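Local atomic coordinates of Tas1 (PDB entry 6OX6), a protein that acts as a type VI secreted toxin that pyrophosphorylates adenosine nucleotides to (p)ppApp, depleting ADP and ATP in competing bacteria. Residues T243-G248 with R288-I293; Y253-A258 with A356-E361; P282-E287 with I304-R309; A308-I313 with G360-N365. All blocks are in the same frame, centred on the assembly; numbering follows the deposited sequence.

Contact 1 of 4, residues T243-G248 with R288-I293; sequences TQVPKG and RAMQKI. With ACT (acetate ion), chain D.
Atom O of a bound acetate, probably from the crystallisation liquor, is gripped by Arg288 on one flank of helix 286-296, while Met290 and Ile293 on another flank meet Thr243, Val245 and Pro246. Arg288 presents the in-plane edge of its guanidinium, NE reaching that oxygen at 2.8 Å and NH2 at 2.7 Å, with both N-H...O angles bent to 138°. The face toward residues 243-248 is apolar. Met290, a selenomethionine, has a flexible chain that bends at its end (chi3 52°), which lays Met290 CE 3.5 Å from Val245 CA and 3.7 Å from Val245 CG2. Pro246 fills the next place along the helix: its CD meets Met290 CG at 3.7 Å, and its CG meets Ile293 CG2, also at 3.7 Å, the rigid ring crossing both side chains at about a right angle. Thr243 touches Met290 CE through OG1, which is hydrogen-bonded to Glu287, and Asn294 ties down the carbonyl of Gln244. Gly248, with its positive phi, occupies the N-cap position of helix 249-253, whose Phe249 also packs on Met290 and Ile293. This is an extended segment laid on the apolar side of an amphipathic helix.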
loop_
_atom_site.group_PDB
_atom_site.type_symbol
_atom_site.label_atom_id
_atom_site.label_comp_id
_atom_site.label_asym_id
_atom_site.label_seq_id
_atom_site.Cartn_x
_atom_site.Cartn_y
_atom_site.Cartn_z
ATOM N N THR A 243 -11.668 -1.315 22.949
ATOM C CA THR A 243 -11.051 -1.834 21.731
ATOM C C THR A 243 -10.891 -3.365 21.760
ATOM O O THR A 243 -10.200 -3.909 22.613
ATOM C CB THR A 243 -9.681 -1.187 21.492
ATOM O OG1 THR A 243 -8.981 -1.918 20.479
ATOM C CG2 THR A 243 -8.864 -1.162 22.788
ATOM N N GLN A 244 -11.584 -4.051 20.861
ATOM C CA GLN A 244 -11.594 -5.512 20.868
ATOM C C GLN A 244 -10.402 -6.282 20.300
ATOM O O GLN A 244 -10.100 -6.196 19.109
ATOM C CB GLN A 244 -12.880 -6.022 20.205
ATOM C CG GLN A 244 -14.153 -5.416 20.773
ATOM C CD GLN A 244 -14.662 -6.165 21.989
ATOM O OE1 GLN A 244 -14.364 -7.344 22.176
ATOM N NE2 GLN A 244 -15.436 -5.481 22.824
ATOM N N VAL A 245 -9.732 -7.036 21.169
ATOM C CA VAL A 245 -8.635 -7.912 20.734
ATOM C C VAL A 245 -9.173 -8.876 19.681
ATOM O O VAL A 245 -10.271 -9.432 19.867
ATOM C CB VAL A 245 -8.052 -8.672 21.935
ATOM C CG1 VAL A 245 -6.865 -9.510 21.523
ATOM C CG2 VAL A 245 -7.660 -7.705 23.064
ATOM N N PRO A 246 -8.501 -9.071 18.551
ATOM C CA PRO A 246 -9.018 -10.016 17.556
ATOM C C PRO A 246 -8.711 -11.447 17.967
ATOM O O PRO A 246 -7.738 -11.726 18.667
ATOM C CB PRO A 246 -8.283 -9.631 16.264
ATOM C CG PRO A 246 -7.697 -8.256 16.525
ATOM C CD PRO A 246 -7.397 -8.259 18.004
ATOM N N LYS A 247 -9.582 -12.356 17.535
ATOM C CA LYS A 247 -9.400 -13.765 17.858
ATOM C C LYS A 247 -8.111 -14.278 17.233
ATOM O O LYS A 247 -7.850 -14.057 16.048
ATOM C CB LYS A 247 -10.591 -14.585 17.364
ATOM C CG LYS A 247 -11.911 -14.262 18.053
ATOM C CD LYS A 247 -12.327 -15.351 19.061
ATOM C CE LYS A 247 -12.032 -16.782 18.575
ATOM N NZ LYS A 247 -12.702 -17.831 19.429
ATOM N N GLY A 248 -7.302 -14.964 18.027
ATOM C CA GLY A 248 -6.029 -15.442 17.538
ATOM C C GLY A 248 -4.978 -14.371 17.369
ATOM O O GLY A 248 -3.915 -14.655 16.805
ATOM N N ARG A 288 -2.137 -0.383 17.188
ATOM C CA ARG A 288 -2.352 -0.058 15.786
ATOM C C ARG A 288 -2.566 -1.327 14.978
ATOM O O ARG A 288 -3.433 -1.370 14.098
ATOM C CB ARG A 288 -1.170 0.751 15.262
ATOM C CG ARG A 288 -1.167 2.197 15.793
ATOM C CD ARG A 288 0.088 2.939 15.378
ATOM N NE ARG A 288 0.260 2.907 13.930
ATOM C CZ ARG A 288 -0.120 3.865 13.092
ATOM N NH1 ARG A 288 -0.692 4.970 13.548
ATOM N NH2 ARG A 288 0.081 3.710 11.792
ATOM N N ALA A 289 -1.802 -2.374 15.294
ATOM C CA ALA A 289 -1.981 -3.661 14.642
ATOM C C ALA A 289 -3.406 -4.152 14.834
ATOM O O ALA A 289 -4.061 -4.569 13.877
ATOM C CB ALA A 289 -0.981 -4.671 15.201
HETATM N N MSE A 290 -3.915 -4.066 16.061
HETATM C CA MSE A 290 -5.276 -4.489 16.326
HETATM C C MSE A 290 -6.326 -3.657 15.635
HETATM O O MSE A 290 -7.291 -4.211 15.103
HETATM C CB MSE A 290 -5.574 -4.521 17.842
HETATM C CG MSE A 290 -4.887 -5.663 18.571
HETATM SE SE MSE A 290 -4.756 -5.398 20.478
HETATM C CE MSE A 290 -6.614 -4.998 20.847
ATOM N N GLN A 291 -6.123 -2.344 15.609
ATOM C CA GLN A 291 -7.054 -1.438 14.951
ATOM C C GLN A 291 -7.081 -1.717 13.452
ATOM O O GLN A 291 -8.142 -1.691 12.827
ATOM C CB GLN A 291 -6.664 0.017 15.212
ATOM C CG GLN A 291 -7.177 0.570 16.531
ATOM C CD GLN A 291 -8.673 0.384 16.699
ATOM O OE1 GLN A 291 -9.217 -0.675 16.387
ATOM N NE2 GLN A 291 -9.345 1.417 17.193
ATOM N N LYS A 292 -5.911 -1.983 12.877
ATOM C CA LYS A 292 -5.817 -2.274 11.442
ATOM C C LYS A 292 -6.440 -3.628 11.106
ATOM O O LYS A 292 -7.140 -3.768 10.090
ATOM C CB LYS A 292 -4.357 -2.219 11.000
ATOM C CG LYS A 292 -4.143 -2.446 9.521
ATOM C CD LYS A 292 -2.719 -2.097 9.133
ATOM C CE LYS A 292 -2.550 -2.012 7.622
ATOM N NZ LYS A 292 -1.176 -1.547 7.282
ATOM N N ILE A 293 -6.211 -4.639 11.946
ATOM C CA ILE A 293 -6.875 -5.931 11.745
ATOM C C ILE A 293 -8.385 -5.776 11.800
ATOM O O ILE A 293 -9.112 -6.350 10.977
ATOM C CB ILE A 293 -6.401 -6.948 12.795
ATOM C CG1 ILE A 293 -4.980 -7.394 12.456
ATOM C CG2 ILE A 293 -7.410 -8.130 12.884
ATOM C CD1 ILE A 293 -4.219 -8.003 13.669
HETATM C C ACT D . 3.052 1.751 12.143
HETATM O O ACT D . 1.798 1.649 11.998
HETATM O OXT ACT D . 3.919 1.920 11.254
HETATM C CH3 ACT D . 3.583 1.651 13.635
#

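Contact 2 of 4, residues Y253-A258 with A356-E361; sequences YGKAPA and AGIPGE
Ala256 and Lys255 receive the side chain of Ile358, and Ala258 meets Ala356, in a small apolar seam between the start of helix 256-273 and the loop leading into strand 359-365. Ile358 CD1 lies 3.8 Å from Ala256 CA, while its other branch, CG2, lies 3.9 Å from Lys255 CD. With CG1 placed between the backbone N and the carbonyl carbon (chi1 67°), the two branches of Ile358 divide between these neighbours; isoleucine suits the place because its branched chain can fill both positions at once. Beside it the methyls Ala258 CB and Ala356 CB touch at 3.7 Å; alanine suits both places because helix and loop come close. The CB and CG methylenes of Lys255 sit against the oxygen end of the Ala356 carbonyl, CG 3.2 Å from Ala356 O, and the chain bends so that the ammonium end leads away from the seam.

Backbone turns set these groups in place. A type I turn from Tyr253 to Ala256, closed by Ala256 N to Tyr253 O at 3.1 Å, brings Lys255 and Ala256 forward, and Gly357 takes a positive phi that turns the chain between Ala356 and Ile358. Further out, Tyr253 OH bonds the carbonyl of Lys284, Thr354 OG1 is hydrogen-bonded to the Ile358 carbonyl, and Gly360 pairs with Met352 in the sheet. The seam itself rests mainly on van der Waals packing of methyl and methylene groups, with one carbonyl oxygen against the lysine chain.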
loop_
_atom_site.group_PDB
_atom_site.type_symbol
_atom_site.label_atom_id
_atom_site.label_comp_id
_atom_site.label_asym_id
_atom_site.label_seq_id
_atom_site.Cartn_x
_atom_site.Cartn_y
_atom_site.Cartn_z
ATOM N N TYR A 253 0.701 -12.331 16.397
ATOM C CA TYR A 253 1.646 -11.277 16.771
ATOM C C TYR A 253 3.009 -11.829 17.181
ATOM O O TYR A 253 4.036 -11.189 16.914
ATOM C CB TYR A 253 1.060 -10.429 17.898
ATOM C CG TYR A 253 1.679 -9.045 18.045
ATOM C CD1 TYR A 253 2.710 -8.825 18.948
ATOM C CD2 TYR A 253 1.221 -7.956 17.284
ATOM C CE1 TYR A 253 3.282 -7.573 19.100
ATOM C CE2 TYR A 253 1.784 -6.697 17.425
ATOM C CZ TYR A 253 2.820 -6.509 18.344
ATOM O OH TYR A 253 3.399 -5.264 18.510
ATOM N N GLY A 254 3.050 -13.025 17.793
ATOM C CA GLY A 254 4.304 -13.557 18.301
ATOM C C GLY A 254 5.257 -14.054 17.234
ATOM O O GLY A 254 6.454 -14.230 17.511
ATOM N N LYS A 255 4.760 -14.285 16.014
ATOM C CA LYS A 255 5.676 -14.636 14.939
ATOM C C LYS A 255 6.319 -13.415 14.298
ATOM O O LYS A 255 7.200 -13.571 13.442
ATOM C CB LYS A 255 4.964 -15.479 13.868
ATOM C CG LYS A 255 4.320 -16.778 14.394
ATOM C CD LYS A 255 2.797 -16.747 14.302
ATOM C CE LYS A 255 2.185 -18.147 14.381
ATOM N NZ LYS A 255 2.943 -18.999 15.321
ATOM N N ALA A 256 5.924 -12.212 14.697
ATOM C CA ALA A 256 6.353 -11.007 13.986
ATOM C C ALA A 256 7.853 -10.749 14.144
ATOM O O ALA A 256 8.515 -10.418 13.149
ATOM C CB ALA A 256 5.518 -9.807 14.442
ATOM N N PRO A 257 8.443 -10.910 15.349
ATOM C CA PRO A 257 9.914 -10.822 15.442
ATOM C C PRO A 257 10.656 -11.777 14.514
ATOM O O PRO A 257 11.638 -11.374 13.879
ATOM C CB PRO A 257 10.184 -11.134 16.921
ATOM C CG PRO A 257 8.975 -10.657 17.625
ATOM C CD PRO A 257 7.826 -10.962 16.692
ATOM N N ALA A 258 10.217 -13.033 14.408
ATOM C CA ALA A 258 10.890 -13.953 13.497
ATOM C C ALA A 258 10.646 -13.572 12.039
ATOM O O ALA A 258 11.531 -13.744 11.189
ATOM C CB ALA A 258 10.424 -15.386 13.744
ATOM N N ALA A 356 8.167 -18.101 9.467
ATOM C CA ALA A 356 7.467 -18.029 10.743
ATOM C C ALA A 356 5.953 -18.124 10.605
ATOM O O ALA A 356 5.260 -18.170 11.630
ATOM C CB ALA A 356 7.829 -16.736 11.468
ATOM N N GLY A 357 5.425 -18.135 9.377
ATOM C CA GLY A 357 4.009 -18.330 9.156
ATOM C C GLY A 357 3.179 -17.071 9.080
ATOM O O GLY A 357 1.947 -17.152 9.197
ATOM N N ILE A 358 3.805 -15.909 8.927
ATOM C CA ILE A 358 3.066 -14.666 8.710
ATOM C C ILE A 358 3.743 -13.891 7.592
ATOM O O ILE A 358 4.919 -14.124 7.264
ATOM C CB ILE A 358 2.986 -13.803 9.991
ATOM C CG1 ILE A 358 4.367 -13.290 10.367
ATOM C CG2 ILE A 358 2.254 -14.538 11.114
ATOM C CD1 ILE A 358 4.320 -11.908 10.939
ATOM N N PRO A 359 3.020 -12.970 6.974
ATOM C CA PRO A 359 3.603 -12.200 5.872
ATOM C C PRO A 359 4.514 -11.081 6.360
ATOM O O PRO A 359 4.331 -10.500 7.435
ATOM C CB PRO A 359 2.377 -11.645 5.127
ATOM C CG PRO A 359 1.230 -12.520 5.557
ATOM C CD PRO A 359 1.555 -12.898 6.994
ATOM N N GLY A 360 5.550 -10.823 5.572
ATOM C CA GLY A 360 6.379 -9.650 5.748
ATOM C C GLY A 360 6.203 -8.736 4.550
ATOM O O GLY A 360 5.940 -9.200 3.442
ATOM N N GLU A 361 6.334 -7.439 4.786
ATOM C CA GLU A 361 6.219 -6.419 3.743
ATOM C C GLU A 361 7.594 -5.849 3.418
ATOM O O GLU A 361 8.297 -5.384 4.315
ATOM C CB GLU A 361 5.301 -5.272 4.174
ATOM C CG GLU A 361 5.404 -4.049 3.252
ATOM C CD GLU A 361 4.608 -2.822 3.736
ATOM O OE1 GLU A 361 5.172 -1.963 4.478
ATOM O OE2 GLU A 361 3.416 -2.705 3.360
#

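Contact 3 of 4, residues P282-E287 with I304-R309; sequences PIKSRE and IKDLAR. With ACT (acetate ion), chain D.
Lys284 and Arg309, with Arg288 of the following helix 286-296, line what is probably a small anion-accepting pocket, in which Asp306 is the acidic partner of the lysine. Lys284 runs out with CG anti to its backbone N (chi1 -171°) and then bends twice near its tip, which brings NZ 3.1 Å from Asp306 OD2 in a salt bridge. The ammonium approaches from above the carboxylate plane, 63° out of it. That same oxygen has a stronger partner in Lys292, so two lysines share one acidic oxygen. Lys284 NZ also gives a 2.7 Å bond to a water that accepts from Arg309 NE at 2.9 Å and donates to the OXT atom of the bound acetate. A weak bond from Lys284 NZ reaches the acetate O at 3.0 Å, the oxygen that Arg288 also holds.

Next to this polar cluster the backbones are tied by Lys284 N to Leu307 O, 2.9 Å and nearly straight at 162°. Leu307 CD2 then packs on Lys284 CB at 3.9 Å, and Ile283 CA approaches the Leu307 carbonyl as a C-H...O contact. Leucine suits this inner place, with Ala289 and Val252 also against it. With Asp306 and a water ordering them, the cationic groups probably favour an anion, and the acetate may mark a place where one is welcome.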
loop_
_atom_site.group_PDB
_atom_site.type_symbol
_atom_site.label_atom_id
_atom_site.label_comp_id
_atom_site.label_asym_id
_atom_site.label_seq_id
_atom_site.Cartn_x
_atom_site.Cartn_y
_atom_site.Cartn_z
ATOM N N PRO A 282 10.674 -1.326 13.559
ATOM C CA PRO A 282 10.199 -2.273 14.573
ATOM C C PRO A 282 8.864 -2.886 14.160
ATOM O O PRO A 282 8.214 -2.468 13.196
ATOM C CB PRO A 282 10.051 -1.411 15.830
ATOM C CG PRO A 282 9.749 -0.040 15.289
ATOM C CD PRO A 282 10.544 0.074 14.011
ATOM N N ILE A 283 8.464 -3.898 14.929
ATOM C CA ILE A 283 7.183 -4.564 14.735
ATOM C C ILE A 283 6.057 -3.556 14.922
ATOM O O ILE A 283 6.155 -2.644 15.749
ATOM C CB ILE A 283 7.094 -5.749 15.718
ATOM C CG1 ILE A 283 7.600 -7.027 15.061
ATOM C CG2 ILE A 283 5.701 -5.956 16.269
ATOM C CD1 ILE A 283 9.079 -7.011 14.761
ATOM N N LYS A 284 4.992 -3.687 14.129
ATOM C CA LYS A 284 3.861 -2.775 14.273
ATOM C C LYS A 284 3.385 -2.768 15.720
ATOM O O LYS A 284 3.304 -3.816 16.361
ATOM C CB LYS A 284 2.713 -3.186 13.348
ATOM C CG LYS A 284 1.589 -2.161 13.270
ATOM C CD LYS A 284 0.620 -2.452 12.127
ATOM C CE LYS A 284 0.608 -1.289 11.133
ATOM N NZ LYS A 284 1.969 -0.984 10.579
ATOM N N SER A 285 3.079 -1.581 16.244
ATOM C CA SER A 285 2.641 -1.501 17.633
ATOM C C SER A 285 1.325 -2.238 17.816
ATOM O O SER A 285 0.503 -2.327 16.893
ATOM C CB SER A 285 2.476 -0.045 18.083
ATOM O OG SER A 285 1.132 0.411 17.901
ATOM N N ARG A 286 1.124 -2.731 19.042
ATOM C CA ARG A 286 -0.009 -3.591 19.365
ATOM C C ARG A 286 -1.345 -2.929 19.029
ATOM O O ARG A 286 -2.157 -3.496 18.291
ATOM C CB ARG A 286 0.042 -3.981 20.849
ATOM C CG ARG A 286 -1.126 -4.877 21.317
ATOM C CD ARG A 286 -0.869 -5.523 22.717
ATOM N NE ARG A 286 -0.600 -6.951 22.584
ATOM C CZ ARG A 286 0.612 -7.487 22.689
ATOM N NH1 ARG A 286 1.653 -6.701 22.950
ATOM N NH2 ARG A 286 0.789 -8.794 22.535
ATOM N N GLU A 287 -1.597 -1.735 19.584
ATOM C CA GLU A 287 -2.892 -1.084 19.384
ATOM C C GLU A 287 -3.156 -0.826 17.913
ATOM O O GLU A 287 -4.285 -0.994 17.433
ATOM C CB GLU A 287 -2.966 0.239 20.153
ATOM C CG GLU A 287 -4.355 0.914 20.153
ATOM C CD GLU A 287 -5.415 0.161 20.980
ATOM O OE1 GLU A 287 -6.614 0.226 20.605
ATOM O OE2 GLU A 287 -5.056 -0.476 22.005
ATOM N N ILE A 304 -3.373 -9.562 8.069
ATOM C CA ILE A 304 -2.523 -8.375 8.105
ATOM C C ILE A 304 -1.127 -8.741 7.619
ATOM O O ILE A 304 -0.571 -9.786 7.984
ATOM C CB ILE A 304 -2.487 -7.758 9.516
ATOM C CG1 ILE A 304 -1.647 -6.481 9.506
ATOM C CG2 ILE A 304 -1.932 -8.745 10.538
ATOM C CD1 ILE A 304 -1.809 -5.636 10.789
ATOM N N LYS A 305 -0.540 -7.869 6.799
ATOM C CA LYS A 305 0.673 -8.213 6.074
ATOM C C LYS A 305 1.877 -7.341 6.420
ATOM O O LYS A 305 2.978 -7.607 5.914
ATOM C CB LYS A 305 0.397 -8.158 4.565
ATOM C CG LYS A 305 -0.855 -8.962 4.177
ATOM C CD LYS A 305 -1.113 -8.972 2.667
ATOM C CE LYS A 305 -2.360 -9.803 2.309
ATOM N NZ LYS A 305 -3.621 -9.255 2.936
ATOM N N ASP A 306 1.721 -6.331 7.274
ATOM C CA ASP A 306 2.813 -5.406 7.550
ATOM C C ASP A 306 3.151 -5.352 9.031
ATOM O O ASP A 306 3.675 -4.348 9.516
ATOM C CB ASP A 306 2.497 -4.006 7.022
ATOM C CG ASP A 306 1.368 -3.315 7.799
ATOM O OD1 ASP A 306 0.516 -4.023 8.404
ATOM O OD2 ASP A 306 1.319 -2.054 7.778
ATOM N N LEU A 307 2.871 -6.427 9.768
ATOM C CA LEU A 307 3.384 -6.509 11.132
ATOM C C LEU A 307 4.902 -6.345 11.142
ATOM O O LEU A 307 5.454 -5.559 11.922
ATOM C CB LEU A 307 2.952 -7.833 11.774
ATOM C CG LEU A 307 1.466 -7.850 12.146
ATOM C CD1 LEU A 307 1.080 -9.211 12.693
ATOM C CD2 LEU A 307 1.151 -6.743 13.167
ATOM N N ALA A 308 5.582 -7.057 10.257
ATOM C CA ALA A 308 6.994 -6.863 9.977
ATOM C C ALA A 308 7.118 -6.167 8.633
ATOM O O ALA A 308 6.424 -6.529 7.668
ATOM C CB ALA A 308 7.736 -8.207 9.944
ATOM N N ARG A 309 8.002 -5.176 8.558
ATOM C CA ARG A 309 8.116 -4.456 7.300
ATOM C C ARG A 309 9.466 -3.773 7.217
ATOM O O ARG A 309 10.079 -3.460 8.237
ATOM C CB ARG A 309 6.984 -3.437 7.156
ATOM C CG ARG A 309 6.991 -2.356 8.203
ATOM C CD ARG A 309 6.068 -1.231 7.767
ATOM N NE ARG A 309 6.207 -0.077 8.642
ATOM C CZ ARG A 309 7.176 0.829 8.530
ATOM N NH1 ARG A 309 8.080 0.730 7.554
ATOM N NH2 ARG A 309 7.236 1.836 9.391
HETATM C C ACT D . 3.052 1.751 12.143
HETATM O O ACT D . 1.798 1.649 11.998
HETATM O OXT ACT D . 3.919 1.920 11.254
HETATM C CH3 ACT D . 3.583 1.651 13.635
HETATM O O HOH W 1 4.687 -1.208 10.863
#

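Contact 4 of 4, residues A308-I313 with G360-N365; sequences ARNTII and GEIQVN. With ACT (acetate ion), chain I.
Strands 308-313 and 360-365 run parallel, their axes 4.5 Å apart at closest and 22° from alignment, joined by a ladder of five hydrogen bonds between Glu361 N and Ala308 O at one end and Asn365 N and Ile312 O at the other. The middle rung, Gln363 N to Asn310 O, is almost straight at 175°. Alternation then sorts the side chains onto two unlike faces.

On one, Ile312 CD1 meets Ile362 CG2 at 3.6 Å, and Ile312 CB lies 4.1 Å from Val364 CG1, branched residues suited to a strand and covered by helices 256-273 and 319-328. Asn310 shares this face. Its CG sits between the backbone N and the carbonyl carbon (chi1 55°), which puts OD1 against Ile362 CG2 at 3.4 Å. There OD1 is buried without a polar partner in the model, whereas its ND2 is held by Asp264.

Arg309, Thr311, Ile313, Glu361, Gln363 and Asn365 point to the other face. Arg309 and Glu361 lie side by side, Glu361 OE1 touching Arg309 CD at 3.5 Å; their charged atoms stay apart. A water spans Thr311 OG1 and Gln363 OE1, 2.8 Å from each, and Gln363 NE2 weakly reaches an acetate that Lys373 also binds. The face of Ile312, Ile362 and Val364 is thus mainly apolar; the other has Ile313 packed on helix 367-373 but is polar at Arg309, Glu361, Thr311 and Gln363, where water and an anion settle, consistent with the nucleotide-binding face of related alarmone synthetases.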
loop_
_atom_site.group_PDB
_atom_site.type_symbol
_atom_site.label_atom_id
_atom_site.label_comp_id
_atom_site.label_asym_id
_atom_site.label_seq_id
_atom_site.Cartn_x
_atom_site.Cartn_y
_atom_site.Cartn_z
ATOM N N ALA A 308 5.582 -7.057 10.257
ATOM C CA ALA A 308 6.994 -6.863 9.977
ATOM C C ALA A 308 7.118 -6.167 8.633
ATOM O O ALA A 308 6.424 -6.529 7.668
ATOM C CB ALA A 308 7.736 -8.207 9.944
ATOM N N ARG A 309 8.002 -5.176 8.558
ATOM C CA ARG A 309 8.116 -4.456 7.300
ATOM C C ARG A 309 9.466 -3.773 7.217
ATOM O O ARG A 309 10.079 -3.460 8.237
ATOM C CB ARG A 309 6.984 -3.437 7.156
ATOM C CG ARG A 309 6.991 -2.356 8.203
ATOM C CD ARG A 309 6.068 -1.231 7.767
ATOM N NE ARG A 309 6.207 -0.077 8.642
ATOM C CZ ARG A 309 7.176 0.829 8.530
ATOM N NH1 ARG A 309 8.080 0.730 7.554
ATOM N NH2 ARG A 309 7.236 1.836 9.391
ATOM N N ASN A 310 9.925 -3.533 5.991
ATOM C CA ASN A 310 11.069 -2.656 5.802
ATOM C C ASN A 310 10.998 -2.038 4.413
ATOM O O ASN A 310 10.067 -2.280 3.641
ATOM C CB ASN A 310 12.401 -3.379 6.039
ATOM C CG ASN A 310 12.555 -4.611 5.194
ATOM O OD1 ASN A 310 12.420 -4.557 3.967
ATOM N ND2 ASN A 310 12.925 -5.725 5.833
ATOM N N THR A 311 11.967 -1.194 4.119
ATOM C CA THR A 311 12.051 -0.489 2.853
ATOM C C THR A 311 13.450 -0.681 2.288
ATOM O O THR A 311 14.444 -0.528 3.011
ATOM C CB THR A 311 11.761 1.032 3.018
ATOM O OG1 THR A 311 10.497 1.230 3.670
ATOM C CG2 THR A 311 11.719 1.728 1.672
ATOM N N ILE A 312 13.528 -0.990 0.999
ATOM C CA ILE A 312 14.798 -1.035 0.295
ATOM C C ILE A 312 14.915 0.215 -0.566
ATOM O O ILE A 312 14.045 0.503 -1.398
ATOM C CB ILE A 312 14.929 -2.309 -0.543
ATOM C CG1 ILE A 312 14.834 -3.544 0.360
ATOM C CG2 ILE A 312 16.215 -2.280 -1.322
ATOM C CD1 ILE A 312 14.816 -4.871 -0.398
ATOM N N ILE A 313 15.969 0.983 -0.349
ATOM C CA ILE A 313 16.198 2.211 -1.103
ATOM C C ILE A 313 17.369 1.942 -2.026
ATOM O O ILE A 313 18.472 1.635 -1.559
ATOM C CB ILE A 313 16.470 3.416 -0.183
ATOM C CG1 ILE A 313 15.282 3.660 0.752
ATOM C CG2 ILE A 313 16.796 4.682 -0.986
ATOM C CD1 ILE A 313 15.483 3.064 2.135
ATOM N N GLY A 360 5.550 -10.823 5.572
ATOM C CA GLY A 360 6.379 -9.650 5.748
ATOM C C GLY A 360 6.203 -8.736 4.550
ATOM O O GLY A 360 5.940 -9.200 3.442
ATOM N N GLU A 361 6.334 -7.439 4.786
ATOM C CA GLU A 361 6.219 -6.419 3.743
ATOM C C GLU A 361 7.594 -5.849 3.418
ATOM O O GLU A 361 8.297 -5.384 4.315
ATOM C CB GLU A 361 5.301 -5.272 4.174
ATOM C CG GLU A 361 5.404 -4.049 3.252
ATOM C CD GLU A 361 4.608 -2.822 3.736
ATOM O OE1 GLU A 361 5.172 -1.963 4.478
ATOM O OE2 GLU A 361 3.416 -2.705 3.360
ATOM N N ILE A 362 7.971 -5.858 2.140
ATOM C CA ILE A 362 9.203 -5.197 1.709
ATOM C C ILE A 362 8.879 -4.212 0.589
ATOM O O ILE A 362 8.489 -4.620 -0.513
ATOM C CB ILE A 362 10.269 -6.191 1.244
ATOM C CG1 ILE A 362 10.652 -7.142 2.367
ATOM C CG2 ILE A 362 11.482 -5.412 0.816
ATOM C CD1 ILE A 362 11.580 -8.274 1.910
ATOM N N GLN A 363 9.087 -2.929 0.847
ATOM C CA GLN A 363 8.874 -1.900 -0.162
ATOM C C GLN A 363 10.200 -1.505 -0.784
ATOM O O GLN A 363 11.247 -1.580 -0.141
ATOM C CB GLN A 363 8.234 -0.659 0.442
ATOM C CG GLN A 363 6.852 -0.873 0.966
ATOM C CD GLN A 363 6.279 0.415 1.467
ATOM O OE1 GLN A 363 6.557 0.839 2.584
ATOM N NE2 GLN A 363 5.535 1.081 0.624
ATOM N N VAL A 364 10.146 -1.047 -2.027
ATOM C CA VAL A 364 11.338 -0.623 -2.746
ATOM C C VAL A 364 11.018 0.664 -3.478
ATOM O O VAL A 364 9.950 0.793 -4.090
ATOM C CB VAL A 364 11.834 -1.682 -3.758
ATOM C CG1 VAL A 364 13.247 -1.366 -4.138
ATOM C CG2 VAL A 364 11.728 -3.119 -3.195
ATOM N N ASN A 365 11.956 1.602 -3.449
ATOM C CA ASN A 365 11.781 2.850 -4.186
ATOM C C ASN A 365 13.129 3.535 -4.285
ATOM O O ASN A 365 14.099 3.130 -3.641
ATOM C CB ASN A 365 10.772 3.785 -3.513
ATOM C CG ASN A 365 9.848 4.456 -4.522
ATOM O OD1 ASN A 365 10.260 4.746 -5.647
ATOM N ND2 ASN A 365 8.593 4.668 -4.142
HETATM C C ACT I . 7.489 4.459 0.730
HETATM O O ACT I . 6.236 4.347 0.885
HETATM O OXT ACT I . 8.302 5.183 1.374
HETATM C CH3 ACT I . 8.104 3.563 -0.423
HETATM O O HOH W 2 7.921 -0.725 4.309
HETATM O O HOH W 3 8.204 2.809 3.691
#

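In the fold
The contacts interlock along the chain: contact 1 crosses contacts 2 and 3, and contact 3 falls within the span of contact 2. Contact 1 and contact 3, with centres about 11 Å apart, share helix 286-296 and one acetate; the salt bridge from Lys292 NZ to Asp306 OD2, 2.6 Å, joins them directly. Contact 2 lies about 9 Å from contact 3, centre to centre, and is tied to it by Tyr253 OH and Lys284 O at 2.6 Å. Contacts 3 and 4 share Ala308 and Arg309, while contacts 2 and 4 share Gly360 and Glu361, so contacts 2 and 3 lead into the neighbouring strands 359-365 and 308-313. Arg309 links the basic pocket of contact 3 to the polar sheet face of contact 4, where a second acetate sits.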